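Local atomic coordinates of 6-phospho-beta-glucosidase BglT (Thermotoga maritima, PDB entry 1UP7), a protein that hydrolyses cellobiose 6'-phosphate to glucose 6-phosphate and glucose, using NAD and a manganese ion as cofactors. Residues E124-V129 with N153-E158; P120-Y125 with G145-F150. All coordinates share one frame; numbering follows the deposited sequence.

Interaction 1. Residues E124-V129 with N153-E158. With NAD (nicotinamide-adenine-dinucleotide), chain I.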
ATOM      1  N   GLU A 124     -21.546  24.591  -1.671  1.00 19.68           N
ATOM      2  CA  GLU A 124     -21.756  25.902  -2.274  1.00 19.58           C
ATOM      3  C   GLU A 124     -20.635  26.867  -1.879  1.00 18.74           C
ATOM      4  O   GLU A 124     -20.051  27.549  -2.743  1.00 18.55           O
ATOM      5  CB  GLU A 124     -23.141  26.443  -1.857  1.00 19.88           C
ATOM      6  CG  GLU A 124     -23.722  27.508  -2.792  1.00 26.39           C
ATOM      7  CD  GLU A 124     -24.694  28.464  -2.066  1.00 33.30           C
ATOM      8  OE1 GLU A 124     -25.943  28.170  -1.993  1.00 35.19           O
ATOM      9  OE2 GLU A 124     -24.211  29.514  -1.554  1.00 34.63           O
ATOM     10  N   TYR A 125     -20.314  26.891  -0.587  1.00 18.09           N
ATOM     11  CA  TYR A 125     -19.296  27.779  -0.053  1.00 17.66           C
ATOM     12  C   TYR A 125     -17.882  27.474  -0.588  1.00 18.04           C
ATOM     13  O   TYR A 125     -17.181  28.409  -0.999  1.00 18.25           O
ATOM     14  CB  TYR A 125     -19.347  27.774   1.491  1.00 17.47           C
ATOM     15  CG  TYR A 125     -20.516  28.540   2.128  1.00 15.41           C
ATOM     16  CD1 TYR A 125     -21.390  29.348   1.352  1.00 14.50           C
ATOM     17  CD2 TYR A 125     -20.724  28.479   3.512  1.00 14.94           C
ATOM     18  CE1 TYR A 125     -22.434  30.079   1.944  1.00 11.72           C
ATOM     19  CE2 TYR A 125     -21.753  29.199   4.128  1.00 13.22           C
ATOM     20  CZ  TYR A 125     -22.613  29.985   3.337  1.00 14.80           C
ATOM     21  OH  TYR A 125     -23.614  30.671   3.970  1.00 12.21           O
ATOM     22  N   VAL A 126     -17.473  26.199  -0.608  1.00 18.09           N
ATOM     23  CA  VAL A 126     -16.159  25.821  -1.123  1.00 17.94           C
ATOM     24  C   VAL A 126     -16.095  26.155  -2.618  1.00 18.81           C
ATOM     25  O   VAL A 126     -15.079  26.651  -3.109  1.00 18.85           O
ATOM     26  CB  VAL A 126     -15.859  24.313  -0.872  1.00 18.07           C
ATOM     27  CG1 VAL A 126     -14.712  23.830  -1.761  1.00 15.22           C
ATOM     28  CG2 VAL A 126     -15.629  24.046   0.656  1.00 15.63           C
ATOM     29  N   ASP A 127     -17.188  25.923  -3.340  1.00 19.22           N
ATOM     30  CA  ASP A 127     -17.197  26.263  -4.763  1.00 20.09           C
ATOM     31  C   ASP A 127     -16.968  27.764  -5.005  1.00 19.54           C
ATOM     32  O   ASP A 127     -16.185  28.149  -5.873  1.00 19.93           O
ATOM     33  CB  ASP A 127     -18.450  25.763  -5.493  1.00 20.57           C
ATOM     34  CG  ASP A 127     -18.296  25.844  -7.005  1.00 24.44           C
ATOM     35  OD1 ASP A 127     -17.483  25.075  -7.573  1.00 28.88           O
ATOM     36  OD2 ASP A 127     -18.919  26.669  -7.713  1.00 27.12           O
ATOM     37  N   THR A 128     -17.614  28.606  -4.212  1.00 18.94           N
ATOM     38  CA  THR A 128     -17.413  30.045  -4.328  1.00 18.49           C
ATOM     39  C   THR A 128     -15.976  30.460  -3.965  1.00 18.66           C
ATOM     40  O   THR A 128     -15.379  31.302  -4.658  1.00 18.46           O
ATOM     41  CB  THR A 128     -18.440  30.822  -3.445  1.00 18.60           C
ATOM     42  OG1 THR A 128     -19.754  30.524  -3.888  1.00 18.91           O
ATOM     43  CG2 THR A 128     -18.362  32.325  -3.674  1.00 16.37           C
ATOM     44  N   VAL A 129     -15.430  29.895  -2.876  1.00 18.25           N
ATOM     45  CA  VAL A 129     -14.067  30.221  -2.464  1.00 17.98           C
ATOM     46  C   VAL A 129     -13.084  29.828  -3.575  1.00 18.63           C
ATOM     47  O   VAL A 129     -12.273  30.643  -4.016  1.00 18.97           O
ATOM     48  CB  VAL A 129     -13.699  29.547  -1.113  1.00 18.19           C
ATOM     49  CG1 VAL A 129     -12.188  29.610  -0.844  1.00 16.08           C
ATOM     50  CG2 VAL A 129     -14.514  30.150   0.042  1.00 16.48           C
ATOM     51  N   ASN A 153     -11.562  14.839  -0.016  1.00 18.50           N
ATOM     52  CA  ASN A 153     -11.599  13.631  -0.833  1.00 18.68           C
ATOM     53  C   ASN A 153     -12.697  13.563  -1.882  1.00 18.34           C
ATOM     54  O   ASN A 153     -12.633  12.754  -2.792  1.00 18.67           O
ATOM     55  CB  ASN A 153     -11.598  12.392   0.083  1.00 18.49           C
ATOM     56  CG  ASN A 153     -10.243  12.185   0.750  1.00 18.10           C
ATOM     57  OD1 ASN A 153      -9.214  12.594   0.209  1.00 17.25           O
ATOM     58  ND2 ASN A 153     -10.240  11.575   1.927  1.00 19.13           N
ATOM     59  N   TYR A 154     -13.712  14.404  -1.764  1.00 18.17           N
ATOM     60  CA  TYR A 154     -14.811  14.364  -2.718  1.00 18.24           C
ATOM     61  C   TYR A 154     -14.947  15.686  -3.473  1.00 18.64           C
ATOM     62  O   TYR A 154     -15.094  15.667  -4.673  1.00 18.68           O
ATOM     63  CB  TYR A 154     -16.115  13.943  -2.042  1.00 18.50           C
ATOM     64  CG  TYR A 154     -16.042  12.541  -1.477  1.00 18.31           C
ATOM     65  CD1 TYR A 154     -15.420  12.312  -0.254  1.00 15.10           C
ATOM     66  CD2 TYR A 154     -16.546  11.437  -2.203  1.00 16.42           C
ATOM     67  CE1 TYR A 154     -15.317  11.037   0.271  1.00 19.45           C
ATOM     68  CE2 TYR A 154     -16.444  10.152  -1.687  1.00 17.64           C
ATOM     69  CZ  TYR A 154     -15.830   9.968  -0.449  1.00 20.86           C
ATOM     70  OH  TYR A 154     -15.741   8.734   0.112  1.00 23.92           O
ATOM     71  N   LEU A 155     -14.858  16.837  -2.785  1.00 18.93           N
ATOM     72  CA  LEU A 155     -14.755  18.120  -3.519  1.00 18.81           C
ATOM     73  C   LEU A 155     -13.328  18.394  -3.999  1.00 19.35           C
ATOM     74  O   LEU A 155     -13.123  19.193  -4.899  1.00 19.12           O
ATOM     75  CB  LEU A 155     -15.277  19.297  -2.703  1.00 18.11           C
ATOM     76  CG  LEU A 155     -16.611  19.076  -1.968  1.00 19.19           C
ATOM     77  CD1 LEU A 155     -16.957  20.345  -1.239  1.00 17.96           C
ATOM     78  CD2 LEU A 155     -17.781  18.651  -2.907  1.00 16.29           C
ATOM     79  N   GLU A 156     -12.339  17.722  -3.393  1.00 20.05           N
ATOM     80  CA  GLU A 156     -10.943  17.824  -3.826  1.00 20.79           C
ATOM     81  C   GLU A 156     -10.488  19.278  -3.777  1.00 20.12           C
ATOM     82  O   GLU A 156      -9.877  19.792  -4.713  1.00 20.24           O
ATOM     83  CB  GLU A 156     -10.720  17.177  -5.233  1.00 21.48           C
ATOM     84  CG  GLU A 156     -11.029  15.666  -5.269  1.00 26.82           C
ATOM     85  CD  GLU A 156     -10.811  15.004  -6.633  1.00 32.83           C
ATOM     86  OE1 GLU A 156      -9.815  15.296  -7.315  1.00 36.48           O
ATOM     87  OE2 GLU A 156     -11.633  14.157  -7.038  1.00 37.08           O
ATOM     88  N   TYR A 157     -10.804  19.944  -2.677  1.00 19.55           N
ATOM     89  CA  TYR A 157     -10.257  21.258  -2.401  1.00 19.03           C
ATOM     90  C   TYR A 157      -9.182  21.128  -1.333  1.00 19.30           C
ATOM     91  O   TYR A 157      -9.490  20.838  -0.175  1.00 19.35           O
ATOM     92  CB  TYR A 157     -11.373  22.203  -1.957  1.00 18.29           C
ATOM     93  CG  TYR A 157     -10.926  23.637  -1.883  1.00 17.41           C
ATOM     94  CD1 TYR A 157     -10.764  24.400  -3.046  1.00 15.91           C
ATOM     95  CD2 TYR A 157     -10.632  24.223  -0.659  1.00 16.14           C
ATOM     96  CE1 TYR A 157     -10.352  25.712  -2.977  1.00 17.03           C
ATOM     97  CE2 TYR A 157     -10.222  25.536  -0.579  1.00 16.38           C
ATOM     98  CZ  TYR A 157     -10.072  26.277  -1.730  1.00 17.33           C
ATOM     99  OH  TYR A 157      -9.641  27.585  -1.643  1.00 17.48           O
ATOM    100  N   GLU A 158      -7.930  21.322  -1.732  1.00 19.66           N
ATOM    101  CA  GLU A 158      -6.792  20.982  -0.889  1.00 20.82           C
ATOM    102  C   GLU A 158      -6.691  21.826   0.386  1.00 20.32           C
ATOM    103  O   GLU A 158      -6.437  21.298   1.467  1.00 20.84           O
ATOM    104  CB  GLU A 158      -5.475  21.080  -1.668  1.00 21.11           C
ATOM    105  CG  GLU A 158      -4.307  20.756  -0.741  1.00 26.75           C
ATOM    106  CD  GLU A 158      -2.973  20.561  -1.435  1.00 34.30           C
ATOM    107  OE1 GLU A 158      -2.681  21.275  -2.441  1.00 34.72           O
ATOM    108  OE2 GLU A 158      -2.204  19.691  -0.932  1.00 38.19           O
TER
HETATM  109  PA  NAD I1416     -24.339  28.943  16.475  1.00 39.58           P
HETATM  110  O1A NAD I1416     -25.696  28.363  16.510  1.00 39.58           O
HETATM  111  O2A NAD I1416     -24.137  30.218  17.324  1.00 42.49           O
HETATM  112  O5B NAD I1416     -24.073  29.255  14.907  1.00 36.88           O
HETATM  113  C5B NAD I1416     -23.111  30.208  14.539  1.00 31.06           C
HETATM  114  C4B NAD I1416     -23.695  31.182  13.525  1.00 27.54           C
HETATM  115  O4B NAD I1416     -23.859  30.547  12.259  1.00 29.02           O
HETATM  116  C3B NAD I1416     -25.056  31.762  13.891  1.00 26.05           C
HETATM  117  O3B NAD I1416     -24.906  33.166  14.039  1.00 21.96           O
HETATM  118  C2B NAD I1416     -25.957  31.423  12.702  1.00 25.76           C
HETATM  119  O2B NAD I1416     -26.832  32.482  12.372  1.00 23.91           O
HETATM  120  C1B NAD I1416     -24.924  31.244  11.604  1.00 26.16           C
HETATM  121  N9A NAD I1416     -25.361  30.453  10.457  1.00 26.81           N
HETATM  122  C8A NAD I1416     -26.218  29.370  10.400  1.00 24.99           C
HETATM  123  N7A NAD I1416     -26.256  28.978   9.107  1.00 27.63           N
HETATM  124  C5A NAD I1416     -25.423  29.729   8.364  1.00 25.50           C
HETATM  125  C6A NAD I1416     -25.098  29.762   7.014  1.00 27.10           C
HETATM  126  N6A NAD I1416     -25.633  28.911   6.145  1.00 24.93           N
HETATM  127  N1A NAD I1416     -24.195  30.715   6.558  1.00 26.83           N
HETATM  128  C2A NAD I1416     -23.639  31.632   7.434  1.00 25.65           C
HETATM  129  N3A NAD I1416     -23.992  31.607   8.762  1.00 25.38           N
HETATM  130  C4A NAD I1416     -24.866  30.676   9.208  1.00 26.29           C
HETATM  131  O3  NAD I1416     -23.351  27.770  16.961  1.00 39.74           O
HETATM  132  PN  NAD I1416     -21.869  27.888  17.557  1.00 36.98           P
HETATM  133  O1N NAD I1416     -21.990  27.272  18.903  1.00 41.41           O
HETATM  134  O2N NAD I1416     -21.279  29.201  17.409  1.00 39.33           O
HETATM  135  O5D NAD I1416     -20.991  26.955  16.600  1.00 39.15           O
HETATM  136  C5D NAD I1416     -21.030  26.990  15.185  1.00 36.12           C
HETATM  137  C4D NAD I1416     -20.416  25.682  14.661  1.00 37.30           C
HETATM  138  O4D NAD I1416     -19.056  25.511  15.056  1.00 36.78           O
HETATM  139  C3D NAD I1416     -21.148  24.456  15.187  1.00 35.07           C
HETATM  140  O3D NAD I1416     -21.225  23.573  14.109  1.00 35.30           O
HETATM  141  C2D NAD I1416     -20.244  23.901  16.283  1.00 35.83           C
HETATM  142  O2D NAD I1416     -20.337  22.501  16.489  1.00 33.84           O
HETATM  143  C1D NAD I1416     -18.860  24.358  15.882  1.00 37.91           C
HETATM  144  N1N NAD I1416     -18.143  24.886  17.046  1.00 43.50           N
HETATM  145  C2N NAD I1416     -17.619  26.149  16.882  1.00 44.47           C
HETATM  146  C3N NAD I1416     -16.921  26.771  17.888  1.00 47.55           C
HETATM  147  C7N NAD I1416     -16.391  28.165  17.646  1.00 50.35           C
HETATM  148  O7N NAD I1416     -15.084  28.560  18.015  1.00 51.89           O
HETATM  149  N7N NAD I1416     -17.202  29.048  17.043  1.00 52.29           N
HETATM  150  C4N NAD I1416     -16.761  26.072  19.088  1.00 49.80           C
HETATM  151  C5N NAD I1416     -17.283  24.776  19.273  1.00 47.38           C
HETATM  152  C6N NAD I1416     -17.985  24.185  18.223  1.00 46.00           C

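Interaction 2. Residues P120-Y125 with G145-F150. With NAD (nicotinamide-adenine-dinucleotide), chain I.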
ATOM      1  N   PRO A 120     -24.526  20.355   1.703  1.00 18.18           N
ATOM      2  CA  PRO A 120     -24.958  21.302   0.644  1.00 18.07           C
ATOM      3  C   PRO A 120     -24.428  22.733   0.846  1.00 18.26           C
ATOM      4  O   PRO A 120     -24.047  23.394  -0.122  1.00 18.17           O
ATOM      5  CB  PRO A 120     -26.494  21.287   0.730  1.00 17.53           C
ATOM      6  CG  PRO A 120     -26.837  20.041   1.527  1.00 17.36           C
ATOM      7  CD  PRO A 120     -25.683  19.782   2.435  1.00 16.81           C
ATOM      8  N   ILE A 121     -24.399  23.190   2.088  1.00 18.09           N
ATOM      9  CA  ILE A 121     -23.890  24.513   2.393  1.00 17.85           C
ATOM     10  C   ILE A 121     -22.385  24.576   2.170  1.00 18.01           C
ATOM     11  O   ILE A 121     -21.925  25.531   1.523  1.00 17.68           O
ATOM     12  CB  ILE A 121     -24.327  24.955   3.816  1.00 18.05           C
ATOM     13  CG1 ILE A 121     -25.850  25.147   3.876  1.00 17.83           C
ATOM     14  CG2 ILE A 121     -23.682  26.267   4.211  1.00 18.50           C
ATOM     15  CD1 ILE A 121     -26.457  25.003   5.338  1.00 16.35           C
ATOM     16  N   VAL A 122     -21.622  23.565   2.628  1.00 18.04           N
ATOM     17  CA  VAL A 122     -20.186  23.608   2.379  1.00 18.82           C
ATOM     18  C   VAL A 122     -19.844  23.449   0.884  1.00 19.56           C
ATOM     19  O   VAL A 122     -18.892  24.077   0.401  1.00 19.76           O
ATOM     20  CB  VAL A 122     -19.300  22.713   3.328  1.00 19.45           C
ATOM     21  CG1 VAL A 122     -19.920  22.527   4.716  1.00 17.39           C
ATOM     22  CG2 VAL A 122     -18.930  21.446   2.697  1.00 19.79           C
ATOM     23  N   GLU A 123     -20.656  22.673   0.152  1.00 19.58           N
ATOM     24  CA  GLU A 123     -20.456  22.483  -1.269  1.00 20.49           C
ATOM     25  C   GLU A 123     -20.511  23.819  -1.984  1.00 20.18           C
ATOM     26  O   GLU A 123     -19.622  24.158  -2.777  1.00 20.14           O
ATOM     27  CB  GLU A 123     -21.519  21.539  -1.859  1.00 21.22           C
ATOM     28  CG  GLU A 123     -20.891  20.334  -2.508  1.00 24.86           C
ATOM     29  CD  GLU A 123     -21.879  19.354  -3.081  1.00 29.52           C
ATOM     30  OE1 GLU A 123     -22.985  19.205  -2.508  1.00 28.39           O
ATOM     31  OE2 GLU A 123     -21.521  18.736  -4.127  1.00 32.91           O
ATOM     32  N   GLU A 124     -21.546  24.591  -1.671  1.00 19.68           N
ATOM     33  CA  GLU A 124     -21.756  25.902  -2.274  1.00 19.58           C
ATOM     34  C   GLU A 124     -20.635  26.867  -1.879  1.00 18.74           C
ATOM     35  O   GLU A 124     -20.051  27.549  -2.743  1.00 18.55           O
ATOM     36  CB  GLU A 124     -23.141  26.443  -1.857  1.00 19.88           C
ATOM     37  CG  GLU A 124     -23.722  27.508  -2.792  1.00 26.39           C
ATOM     38  CD  GLU A 124     -24.694  28.464  -2.066  1.00 33.30           C
ATOM     39  OE1 GLU A 124     -25.943  28.170  -1.993  1.00 35.19           O
ATOM     40  OE2 GLU A 124     -24.211  29.514  -1.554  1.00 34.63           O
ATOM     41  N   TYR A 125     -20.314  26.891  -0.587  1.00 18.09           N
ATOM     42  CA  TYR A 125     -19.296  27.779  -0.053  1.00 17.66           C
ATOM     43  C   TYR A 125     -17.882  27.474  -0.588  1.00 18.04           C
ATOM     44  O   TYR A 125     -17.181  28.409  -0.999  1.00 18.25           O
ATOM     45  CB  TYR A 125     -19.347  27.774   1.491  1.00 17.47           C
ATOM     46  CG  TYR A 125     -20.516  28.540   2.128  1.00 15.41           C
ATOM     47  CD1 TYR A 125     -21.390  29.348   1.352  1.00 14.50           C
ATOM     48  CD2 TYR A 125     -20.724  28.479   3.512  1.00 14.94           C
ATOM     49  CE1 TYR A 125     -22.434  30.079   1.944  1.00 11.72           C
ATOM     50  CE2 TYR A 125     -21.753  29.199   4.128  1.00 13.22           C
ATOM     51  CZ  TYR A 125     -22.613  29.985   3.337  1.00 14.80           C
ATOM     52  OH  TYR A 125     -23.614  30.671   3.970  1.00 12.21           O
ATOM     53  N   GLY A 145     -14.386  16.808  11.295  1.00 17.96           N
ATOM     54  CA  GLY A 145     -13.537  15.816  10.659  1.00 17.50           C
ATOM     55  C   GLY A 145     -14.234  15.200   9.448  1.00 17.91           C
ATOM     56  O   GLY A 145     -13.594  14.939   8.412  1.00 17.70           O
ATOM     57  N   HIS A 146     -15.540  14.975   9.587  1.00 17.07           N
ATOM     58  CA  HIS A 146     -16.349  14.384   8.530  1.00 17.66           C
ATOM     59  C   HIS A 146     -16.465  15.335   7.322  1.00 17.71           C
ATOM     60  O   HIS A 146     -16.381  14.921   6.158  1.00 17.61           O
ATOM     61  CB  HIS A 146     -17.733  14.027   9.064  1.00 17.18           C
ATOM     62  CG  HIS A 146     -18.531  13.128   8.170  1.00 17.44           C
ATOM     63  ND1 HIS A 146     -19.736  12.586   8.565  1.00 15.63           N
ATOM     64  CD2 HIS A 146     -18.313  12.682   6.901  1.00 16.14           C
ATOM     65  CE1 HIS A 146     -20.234  11.855   7.578  1.00 14.71           C
ATOM     66  NE2 HIS A 146     -19.387  11.887   6.564  1.00 15.43           N
ATOM     67  N   ILE A 147     -16.625  16.618   7.614  1.00 17.72           N
ATOM     68  CA  ILE A 147     -16.697  17.632   6.584  1.00 16.96           C
ATOM     69  C   ILE A 147     -15.360  17.752   5.889  1.00 17.18           C
ATOM     70  O   ILE A 147     -15.303  17.902   4.687  1.00 17.21           O
ATOM     71  CB  ILE A 147     -17.229  18.981   7.184  1.00 17.42           C
ATOM     72  CG1 ILE A 147     -18.708  18.818   7.540  1.00 15.61           C
ATOM     73  CG2 ILE A 147     -17.075  20.174   6.159  1.00 15.61           C
ATOM     74  CD1 ILE A 147     -19.238  19.848   8.494  1.00 15.80           C
ATOM     75  N   THR A 148     -14.268  17.616   6.634  1.00 17.65           N
ATOM     76  CA  THR A 148     -12.949  17.633   5.999  1.00 17.10           C
ATOM     77  C   THR A 148     -12.764  16.449   5.084  1.00 17.55           C
ATOM     78  O   THR A 148     -12.239  16.620   3.990  1.00 17.64           O
ATOM     79  CB  THR A 148     -11.820  17.656   7.061  1.00 17.90           C
ATOM     80  OG1 THR A 148     -12.052  18.739   7.949  1.00 15.34           O
ATOM     81  CG2 THR A 148     -10.505  17.992   6.455  1.00 14.12           C
ATOM     82  N   GLU A 149     -13.184  15.249   5.518  1.00 17.63           N
ATOM     83  CA  GLU A 149     -13.140  14.067   4.653  1.00 17.83           C
ATOM     84  C   GLU A 149     -13.865  14.392   3.348  1.00 18.00           C
ATOM     85  O   GLU A 149     -13.386  14.112   2.261  1.00 17.82           O
ATOM     86  CB  GLU A 149     -13.810  12.860   5.310  1.00 17.06           C
ATOM     87  CG  GLU A 149     -13.950  11.613   4.421  1.00 17.81           C
ATOM     88  CD  GLU A 149     -12.617  10.971   4.023  1.00 18.71           C
ATOM     89  OE1 GLU A 149     -11.670  10.968   4.830  1.00 17.59           O
ATOM     90  OE2 GLU A 149     -12.518  10.454   2.897  1.00 19.56           O
ATOM     91  N   PHE A 150     -15.035  14.996   3.482  1.00 17.83           N
ATOM     92  CA  PHE A 150     -15.856  15.329   2.340  1.00 17.88           C
ATOM     93  C   PHE A 150     -15.184  16.352   1.403  1.00 18.30           C
ATOM     94  O   PHE A 150     -15.103  16.114   0.179  1.00 18.16           O
ATOM     95  CB  PHE A 150     -17.208  15.823   2.839  1.00 17.95           C
ATOM     96  CG  PHE A 150     -18.099  16.405   1.779  1.00 16.69           C
ATOM     97  CD1 PHE A 150     -18.612  15.605   0.758  1.00 17.38           C
ATOM     98  CD2 PHE A 150     -18.474  17.750   1.847  1.00 14.69           C
ATOM     99  CE1 PHE A 150     -19.498  16.141  -0.209  1.00 17.46           C
ATOM    100  CE2 PHE A 150     -19.331  18.296   0.908  1.00 15.19           C
ATOM    101  CZ  PHE A 150     -19.862  17.491  -0.125  1.00 16.11           C
TER
HETATM  102  PA  NAD I1416     -24.339  28.943  16.475  1.00 39.58           P
HETATM  103  O1A NAD I1416     -25.696  28.363  16.510  1.00 39.58           O
HETATM  104  O2A NAD I1416     -24.137  30.218  17.324  1.00 42.49           O
HETATM  105  O5B NAD I1416     -24.073  29.255  14.907  1.00 36.88           O
HETATM  106  C5B NAD I1416     -23.111  30.208  14.539  1.00 31.06           C
HETATM  107  C4B NAD I1416     -23.695  31.182  13.525  1.00 27.54           C
HETATM  108  O4B NAD I1416     -23.859  30.547  12.259  1.00 29.02           O
HETATM  109  C3B NAD I1416     -25.056  31.762  13.891  1.00 26.05           C
HETATM  110  O3B NAD I1416     -24.906  33.166  14.039  1.00 21.96           O
HETATM  111  C2B NAD I1416     -25.957  31.423  12.702  1.00 25.76           C
HETATM  112  O2B NAD I1416     -26.832  32.482  12.372  1.00 23.91           O
HETATM  113  C1B NAD I1416     -24.924  31.244  11.604  1.00 26.16           C
HETATM  114  N9A NAD I1416     -25.361  30.453  10.457  1.00 26.81           N
HETATM  115  C8A NAD I1416     -26.218  29.370  10.400  1.00 24.99           C
HETATM  116  N7A NAD I1416     -26.256  28.978   9.107  1.00 27.63           N
HETATM  117  C5A NAD I1416     -25.423  29.729   8.364  1.00 25.50           C
HETATM  118  C6A NAD I1416     -25.098  29.762   7.014  1.00 27.10           C
HETATM  119  N6A NAD I1416     -25.633  28.911   6.145  1.00 24.93           N
HETATM  120  N1A NAD I1416     -24.195  30.715   6.558  1.00 26.83           N
HETATM  121  C2A NAD I1416     -23.639  31.632   7.434  1.00 25.65           C
HETATM  122  N3A NAD I1416     -23.992  31.607   8.762  1.00 25.38           N
HETATM  123  C4A NAD I1416     -24.866  30.676   9.208  1.00 26.29           C
HETATM  124  O3  NAD I1416     -23.351  27.770  16.961  1.00 39.74           O
HETATM  125  PN  NAD I1416     -21.869  27.888  17.557  1.00 36.98           P
HETATM  126  O1N NAD I1416     -21.990  27.272  18.903  1.00 41.41           O
HETATM  127  O2N NAD I1416     -21.279  29.201  17.409  1.00 39.33           O
HETATM  128  O5D NAD I1416     -20.991  26.955  16.600  1.00 39.15           O
HETATM  129  C5D NAD I1416     -21.030  26.990  15.185  1.00 36.12           C
HETATM  130  C4D NAD I1416     -20.416  25.682  14.661  1.00 37.30           C
HETATM  131  O4D NAD I1416     -19.056  25.511  15.056  1.00 36.78           O
HETATM  132  C3D NAD I1416     -21.148  24.456  15.187  1.00 35.07           C
HETATM  133  O3D NAD I1416     -21.225  23.573  14.109  1.00 35.30           O
HETATM  134  C2D NAD I1416     -20.244  23.901  16.283  1.00 35.83           C
HETATM  135  O2D NAD I1416     -20.337  22.501  16.489  1.00 33.84           O
HETATM  136  C1D NAD I1416     -18.860  24.358  15.882  1.00 37.91           C
HETATM  137  N1N NAD I1416     -18.143  24.886  17.046  1.00 43.50           N
HETATM  138  C2N NAD I1416     -17.619  26.149  16.882  1.00 44.47           C
HETATM  139  C3N NAD I1416     -16.921  26.771  17.888  1.00 47.55           C
HETATM  140  C7N NAD I1416     -16.391  28.165  17.646  1.00 50.35           C
HETATM  141  O7N NAD I1416     -15.084  28.560  18.015  1.00 51.89           O
HETATM  142  N7N NAD I1416     -17.202  29.048  17.043  1.00 52.29           N
HETATM  143  C4N NAD I1416     -16.761  26.072  19.088  1.00 49.80           C
HETATM  144  C5N NAD I1416     -17.283  24.776  19.273  1.00 47.38           C
HETATM  145  C6N NAD I1416     -17.985  24.185  18.223  1.00 46.00           C

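Interaction 1. Residues E124-V129 with N153-E158
Val-126 and Val-129, one turn apart on a helix, meet Leu-155 and Tyr-157, where the chain runs on from helix 144-155, a worked example of an apolar contact between consecutive connecting helices of a Rossmann-type region. With CG1 anti to the backbone N (chi1 163°), Val-126 directs that methyl at the root of the tyrosine, 3.7 Å from CB of Tyr-157, and the two side chains run past each other in opposite senses. CD1 of Leu-155 rests 4.1 Å from CB of Val-126. Further out, Val-129 crosses the phenol nearly at a right angle, its CG1 lying 4.0 Å from CZ of Tyr-157. The buried hydroxyl of Tyr-157 is satisfied by the carbonyl of Ala-135. Glu-156, with positive phi, turns the chain out of the helix and into Tyr-157.

A second polar contact is made with the cofactor: Tyr-125 OH donates a 2.7 Å hydrogen bond to N1A of the NAD adenine; this nitrogen lies at the ring edge, in its plane. A phenylalanine at Tyr-125 would probably leave N1A without this donor.

Val-126, Val-129 and Tyr-157 all reach Ile-137 of strand 136-139, while helix 67-71 packs against Val-129.

Interaction 2. Residues P120-Y125 with G145-F150
Val-122 meets Ile-147 mainly with CG1 and Phe-150 with CG2, an instance of one branched residue serving two neighbours a helical turn apart. Its chi1 of -29° is displaced from the usual staggered positions. The valine and isoleucine meet at a slant, CG1 of Val-122 standing 4.0 Å from CG2 of Ile-147, which CG2 of the valine also grazes. Val-122 and Phe-150 run alongside each other in opposite senses: CG2 of Val-122 lies at the ring edge, in plane, 3.6 Å from CE2 of Phe-150.

Glu-123 reaches the same ring with its aliphatic part. CG of Glu-123 sits 3.8 Å from CZ of Phe-150, again near the ring plane, and the side chains cross at about a right angle, the carboxylate turned 79° from the phenyl. Extended beyond CG, the chain carries the carboxylate on to Tyr-375, whose hydroxyl is hydrogen-bonded to OE1 of Glu-123.

The axes of the two short helical segments approach to 11.2 Å at an angle of 48°. Ile-121 faces the cofactor, its CG2 3.8 Å from N6A of NAD. These connecting helices of the Rossmann-type region flank strand 136-139 in sequence; Phe-150 also touches Ile-372 of helix 355-376, whereas Ile-147 packs on Phe-160 of strand 160-162.

Both interactions join helix 109-131 to helix 144-155 and, in interaction 1, the chain just after it, with strand 136-139 between the two helices in the chain, and their centres are only 7 Å apart. Interaction 2 uses the earlier segment of each pair and interaction 1 the later; the first segments overlap at Glu-124 and Tyr-125. Direct contacts bridge the two: Leu-155 N probably bonds to Phe-150 O, and Leu-155 CD2 packs 3.6 Å from Glu-123 CG. Together they form one continuous apolar seam beside the parallel six-stranded sheet of the Rossmann-type NAD-binding region. The same helix 109-131 that is packed along this seam also presents Ile-121 and Tyr-125 to the adenine, so helix packing and cofactor recognition share one element.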